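Local coordinates for PfkB (Polaromonas sp. JS666, PDB 4DU5), which probably phosphorylates a sugar or related small molecule at the expense of ATP, as a member of the pfkB family of carbohydrate kinases, at residues G160-R174 and L197-L211. Sequence-based numbering, arbitrary orientation.
Sequences GVFPAISATTLPAAR and LWATPELMRDAINDL
Gly160, just past strand 153-159, meets the side chain of Ile208 through its alpha carbon, with CA 3.5 Å from Ile208 CD1. One residue on, Val161 CG1 approaches Leu197 CD1 at 4.1 Å. The Pro163 ring then rests on Leu211, CG lying 3.7 Å from CD1. The Ala164 methyl meets both Leu197 CB and one face of the Trp198 indole, off-centre, while Ala164 CA makes a CH-pi contact with the six-membered ring. With Met204 CA over the opposite face, the indole is sandwiched, and Leu170 CD2 reaches its edge. Replacing Trp198 by an alanine removes this slab and would probably leave a gap between the Ala164 methyl and Met204. Leu211, its CG anti to the carbonyl carbon (chi1 -71°), sets CD2 against Ala173 CB. At the far end, Arg174 NE lies 4.0 Å from Asp210 OD2, a long salt bridge of charges alone, the oxygen well out of the guanidinium plane; OD2 has its stronger partner in Arg214. Loops leading into helices that follow neighbouring parallel strands 153-159 and 186-190 carry much of the packing; the helical segments run 25° apart. Without hydrogen bonds between the segments, the fit rests on shape, chiefly of Ala164, Trp198 and Leu211.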
loop_
_atom_site.group_PDB
_atom_site.type_symbol
_atom_site.label_atom_id
_atom_site.label_comp_id
_atom_site.label_asym_id
_atom_site.label_seq_id
_atom_site.Cartn_x
_atom_site.Cartn_y
_atom_site.Cartn_z
ATOM N N GLY A 160 -12.355 8.839 -19.053
ATOM C CA GLY A 160 -11.021 8.692 -19.594
ATOM C C GLY A 160 -10.100 7.867 -18.700
ATOM O O GLY A 160 -9.024 7.462 -19.139
ATOM N N VAL A 161 -10.505 7.612 -17.454
ATOM C CA VAL A 161 -9.650 6.904 -16.503
ATOM C C VAL A 161 -9.632 5.412 -16.807
ATOM O O VAL A 161 -8.599 4.892 -17.231
ATOM C CB VAL A 161 -10.045 7.141 -15.067
ATOM C CG1 VAL A 161 -9.108 6.441 -14.171
ATOM C CG2 VAL A 161 -9.996 8.603 -14.772
ATOM N N PHE A 162 -10.760 4.727 -16.631
ATOM C CA PHE A 162 -10.804 3.306 -16.929
ATOM C C PHE A 162 -9.997 2.890 -18.181
ATOM O O PHE A 162 -9.140 2.015 -18.103
ATOM C CB PHE A 162 -12.232 2.801 -17.006
ATOM C CG PHE A 162 -12.335 1.322 -17.152
ATOM C CD1 PHE A 162 -11.675 0.476 -16.264
ATOM C CD2 PHE A 162 -13.117 0.758 -18.177
ATOM C CE1 PHE A 162 -11.779 -0.932 -16.393
ATOM C CE2 PHE A 162 -13.226 -0.666 -18.320
ATOM C CZ PHE A 162 -12.556 -1.507 -17.419
ATOM N N PRO A 163 -10.221 3.543 -19.322
ATOM C CA PRO A 163 -9.394 3.133 -20.465
ATOM C C PRO A 163 -7.878 3.375 -20.312
ATOM O O PRO A 163 -7.096 2.761 -21.041
ATOM C CB PRO A 163 -9.947 3.968 -21.608
ATOM C CG PRO A 163 -10.541 5.130 -20.954
ATOM C CD PRO A 163 -11.142 4.630 -19.678
ATOM N N ALA A 164 -7.470 4.233 -19.376
ATOM C CA ALA A 164 -6.061 4.628 -19.204
ATOM C C ALA A 164 -5.310 3.771 -18.213
ATOM O O ALA A 164 -4.186 4.085 -17.849
ATOM C CB ALA A 164 -5.972 6.074 -18.736
ATOM N N ILE A 165 -5.924 2.685 -17.772
ATOM C CA ILE A 165 -5.463 2.032 -16.554
ATOM C C ILE A 165 -4.356 1.014 -16.799
ATOM O O ILE A 165 -3.343 1.007 -16.095
ATOM C CB ILE A 165 -6.661 1.487 -15.764
ATOM C CG1 ILE A 165 -7.262 2.628 -14.936
ATOM C CG2 ILE A 165 -6.274 0.283 -14.889
ATOM C CD1 ILE A 165 -8.088 2.140 -13.770
ATOM N N SER A 166 -4.582 0.166 -17.804
ATOM C CA SER A 166 -3.592 -0.790 -18.324
ATOM C C SER A 166 -3.906 -1.044 -19.791
ATOM O O SER A 166 -4.962 -0.631 -20.285
ATOM C CB SER A 166 -3.695 -2.117 -17.579
ATOM O OG SER A 166 -4.869 -2.806 -17.979
ATOM N N ALA A 167 -3.012 -1.745 -20.479
ATOM C CA ALA A 167 -3.275 -2.128 -21.871
ATOM C C ALA A 167 -4.501 -3.061 -22.064
ATOM O O ALA A 167 -5.041 -3.166 -23.176
ATOM C CB ALA A 167 -2.011 -2.710 -22.522
ATOM N N THR A 168 -4.957 -3.705 -20.990
ATOM C CA THR A 168 -6.121 -4.596 -21.084
ATOM C C THR A 168 -7.471 -3.898 -20.838
ATOM O O THR A 168 -8.531 -4.457 -21.150
ATOM C CB THR A 168 -6.007 -5.881 -20.178
ATOM O OG1 THR A 168 -6.264 -5.557 -18.799
ATOM C CG2 THR A 168 -4.633 -6.542 -20.307
ATOM N N THR A 169 -7.439 -2.687 -20.295
ATOM C CA THR A 169 -8.685 -1.963 -20.013
ATOM C C THR A 169 -9.263 -1.200 -21.214
ATOM O O THR A 169 -10.485 -1.125 -21.375
ATOM C CB THR A 169 -8.539 -0.989 -18.853
ATOM O OG1 THR A 169 -7.348 -0.198 -19.033
ATOM C CG2 THR A 169 -8.548 -1.726 -17.497
ATOM N N LEU A 170 -8.385 -0.630 -22.041
ATOM C CA LEU A 170 -8.784 0.035 -23.287
ATOM C C LEU A 170 -9.667 -0.826 -24.187
ATOM O O LEU A 170 -10.795 -0.427 -24.495
ATOM C CB LEU A 170 -7.564 0.554 -24.040
ATOM C CG LEU A 170 -7.801 1.482 -25.235
ATOM C CD1 LEU A 170 -8.849 2.578 -24.958
ATOM C CD2 LEU A 170 -6.460 2.097 -25.703
ATOM N N PRO A 171 -9.183 -2.018 -24.595
ATOM C CA PRO A 171 -10.068 -2.952 -25.292
ATOM C C PRO A 171 -11.486 -3.040 -24.675
ATOM O O PRO A 171 -12.488 -2.998 -25.416
ATOM C CB PRO A 171 -9.345 -4.307 -25.143
ATOM C CG PRO A 171 -8.115 -4.028 -24.301
ATOM C CD PRO A 171 -7.829 -2.571 -24.475
ATOM N N ALA A 172 -11.557 -3.152 -23.338
ATOM C CA ALA A 172 -12.809 -3.365 -22.617
ATOM C C ALA A 172 -13.692 -2.113 -22.572
ATOM O O ALA A 172 -14.917 -2.215 -22.531
ATOM C CB ALA A 172 -12.534 -3.864 -21.221
ATOM N N ALA A 173 -13.070 -0.942 -22.569
ATOM C CA ALA A 173 -13.817 0.310 -22.617
ATOM C C ALA A 173 -14.464 0.385 -23.994
ATOM O O ALA A 173 -15.692 0.336 -24.098
ATOM C CB ALA A 173 -12.903 1.517 -22.346
ATOM N N ARG A 174 -13.628 0.451 -25.035
ATOM C CA ARG A 174 -14.059 0.319 -26.423
ATOM C C ARG A 174 -15.195 -0.674 -26.630
ATOM O O ARG A 174 -16.217 -0.311 -27.209
ATOM C CB ARG A 174 -12.881 -0.058 -27.321
ATOM C CG ARG A 174 -11.762 0.934 -27.261
ATOM C CD ARG A 174 -11.323 1.340 -28.647
ATOM N NE ARG A 174 -10.313 0.440 -29.198
ATOM C CZ ARG A 174 -8.999 0.602 -29.052
ATOM N NH1 ARG A 174 -8.516 1.629 -28.369
ATOM N NH2 ARG A 174 -8.164 -0.278 -29.589
ATOM N N LEU A 197 -1.236 8.326 -16.495
ATOM C CA LEU A 197 -1.747 7.022 -16.886
ATOM C C LEU A 197 -1.453 6.611 -18.332
ATOM O O LEU A 197 -1.576 5.449 -18.690
ATOM C CB LEU A 197 -3.243 6.983 -16.618
ATOM C CG LEU A 197 -3.624 6.890 -15.146
ATOM C CD1 LEU A 197 -5.108 6.549 -15.015
ATOM C CD2 LEU A 197 -2.759 5.852 -14.429
ATOM N N TRP A 198 -1.080 7.574 -19.161
ATOM C CA TRP A 198 -0.906 7.340 -20.589
ATOM C C TRP A 198 0.560 7.456 -20.966
ATOM O O TRP A 198 1.289 8.301 -20.410
ATOM C CB TRP A 198 -1.693 8.369 -21.400
ATOM C CG TRP A 198 -3.146 8.203 -21.336
ATOM C CD1 TRP A 198 -3.991 8.841 -20.491
ATOM C CD2 TRP A 198 -3.955 7.341 -22.146
ATOM N NE1 TRP A 198 -5.278 8.431 -20.715
ATOM C CE2 TRP A 198 -5.287 7.513 -21.730
ATOM C CE3 TRP A 198 -3.682 6.436 -23.182
ATOM C CZ2 TRP A 198 -6.356 6.816 -22.309
ATOM C CZ3 TRP A 198 -4.750 5.730 -23.764
ATOM C CH2 TRP A 198 -6.068 5.928 -23.322
ATOM N N ALA A 199 0.958 6.636 -21.941
ATOM C CA ALA A 199 2.363 6.493 -22.353
ATOM C C ALA A 199 2.952 7.738 -23.042
ATOM O O ALA A 199 3.948 8.307 -22.558
ATOM C CB ALA A 199 2.536 5.248 -23.215
ATOM N N THR A 200 2.346 8.141 -24.164
ATOM C CA THR A 200 2.586 9.468 -24.745
ATOM C C THR A 200 1.320 10.304 -24.596
ATOM O O THR A 200 0.213 9.781 -24.772
ATOM C CB THR A 200 2.980 9.370 -26.226
ATOM N N PRO A 201 1.474 11.605 -24.497
ATOM C CA PRO A 201 0.358 12.527 -24.446
ATOM C C PRO A 201 -0.448 12.438 -25.682
ATOM O O PRO A 201 -1.632 12.557 -25.649
ATOM C CB PRO A 201 1.051 13.853 -24.416
ATOM C CG PRO A 201 2.194 13.580 -23.559
ATOM C CD PRO A 201 2.658 12.205 -23.906
ATOM N N GLU A 202 0.211 12.237 -26.787
ATOM C CA GLU A 202 -0.454 12.099 -28.035
ATOM C C GLU A 202 -1.369 10.913 -28.089
ATOM O O GLU A 202 -2.394 11.007 -28.685
ATOM C CB GLU A 202 0.595 12.055 -29.121
ATOM C CG GLU A 202 1.359 13.359 -29.231
ATOM C CD GLU A 202 2.496 13.485 -28.245
ATOM O OE1 GLU A 202 3.166 12.483 -27.948
ATOM O OE2 GLU A 202 2.740 14.595 -27.764
ATOM N N LEU A 203 -0.984 9.782 -27.519
ATOM C CA LEU A 203 -1.836 8.592 -27.539
ATOM C C LEU A 203 -3.070 8.829 -26.751
ATOM O O LEU A 203 -4.157 8.464 -27.108
ATOM C CB LEU A 203 -1.124 7.381 -26.961
ATOM C CG LEU A 203 -2.035 6.172 -26.858
ATOM C CD1 LEU A 203 -2.828 5.978 -28.119
ATOM C CD2 LEU A 203 -1.288 4.924 -26.508
HETATM N N MSE A 204 -2.859 9.452 -25.631
HETATM C CA MSE A 204 -3.940 10.002 -24.840
HETATM C C MSE A 204 -4.947 10.677 -25.753
HETATM O O MSE A 204 -6.113 10.277 -25.760
HETATM C CB MSE A 204 -3.435 10.983 -23.791
HETATM C CG MSE A 204 -4.524 11.392 -22.838
HETATM SE SE MSE A 204 -3.870 12.303 -21.274
HETATM C CE MSE A 204 -3.166 13.937 -22.106
ATOM N N ARG A 205 -4.495 11.658 -26.544
ATOM C CA ARG A 205 -5.398 12.392 -27.445
ATOM C C ARG A 205 -6.088 11.492 -28.460
ATOM O O ARG A 205 -7.291 11.613 -28.689
ATOM C CB ARG A 205 -4.688 13.544 -28.149
ATOM C CG ARG A 205 -5.542 14.234 -29.209
ATOM C CD ARG A 205 -4.775 15.301 -29.958
ATOM N NE ARG A 205 -4.466 16.466 -29.119
ATOM C CZ ARG A 205 -3.232 16.854 -28.781
ATOM N NH1 ARG A 205 -2.180 16.168 -29.210
ATOM N NH2 ARG A 205 -3.050 17.931 -28.020
ATOM N N ASP A 206 -5.334 10.567 -29.041
ATOM C CA ASP A 206 -5.908 9.667 -30.034
ATOM C C ASP A 206 -6.939 8.749 -29.421
ATOM O O ASP A 206 -8.033 8.585 -29.973
ATOM C CB ASP A 206 -4.827 8.877 -30.788
ATOM C CG ASP A 206 -4.158 9.714 -31.882
ATOM O OD1 ASP A 206 -3.365 10.618 -31.525
ATOM O OD2 ASP A 206 -4.428 9.479 -33.092
ATOM N N ALA A 207 -6.605 8.177 -28.272
ATOM C CA ALA A 207 -7.488 7.216 -27.630
ATOM C C ALA A 207 -8.775 7.853 -27.069
ATOM O O ALA A 207 -9.885 7.418 -27.403
ATOM C CB ALA A 207 -6.741 6.448 -26.545
ATOM N N ILE A 208 -8.625 8.869 -26.218
ATOM C CA ILE A 208 -9.775 9.560 -25.664
ATOM C C ILE A 208 -10.700 9.975 -26.812
ATOM O O ILE A 208 -11.879 9.616 -26.806
ATOM C CB ILE A 208 -9.349 10.748 -24.786
ATOM C CG1 ILE A 208 -8.827 10.275 -23.428
ATOM C CG2 ILE A 208 -10.463 11.739 -24.616
ATOM C CD1 ILE A 208 -9.639 9.215 -22.781
ATOM N N ASN A 209 -10.160 10.657 -27.826
ATOM C CA ASN A 209 -10.964 11.005 -29.018
ATOM C C ASN A 209 -11.526 9.855 -29.840
ATOM O O ASN A 209 -12.446 10.056 -30.613
ATOM C CB ASN A 209 -10.222 11.938 -29.973
ATOM C CG ASN A 209 -10.084 13.359 -29.447
ATOM O OD1 ASN A 209 -10.813 13.798 -28.568
ATOM N ND2 ASN A 209 -9.129 14.087 -30.003
ATOM N N ASP A 210 -10.980 8.657 -29.706
ATOM C CA ASP A 210 -11.491 7.527 -30.478
ATOM C C ASP A 210 -12.638 6.922 -29.694
ATOM O O ASP A 210 -13.607 6.415 -30.258
ATOM C CB ASP A 210 -10.374 6.499 -30.786
ATOM C CG ASP A 210 -10.924 5.140 -31.294
ATOM O OD1 ASP A 210 -11.332 5.061 -32.487
ATOM O OD2 ASP A 210 -10.952 4.159 -30.481
ATOM N N LEU A 211 -12.512 6.976 -28.377
ATOM C CA LEU A 211 -13.610 6.610 -27.504
ATOM C C LEU A 211 -14.826 7.537 -27.748
ATOM O O LEU A 211 -15.982 7.117 -27.655
ATOM C CB LEU A 211 -13.153 6.655 -26.043
ATOM C CG LEU A 211 -12.190 5.565 -25.584
ATOM C CD1 LEU A 211 -11.281 6.046 -24.445
ATOM C CD2 LEU A 211 -12.941 4.320 -25.178
#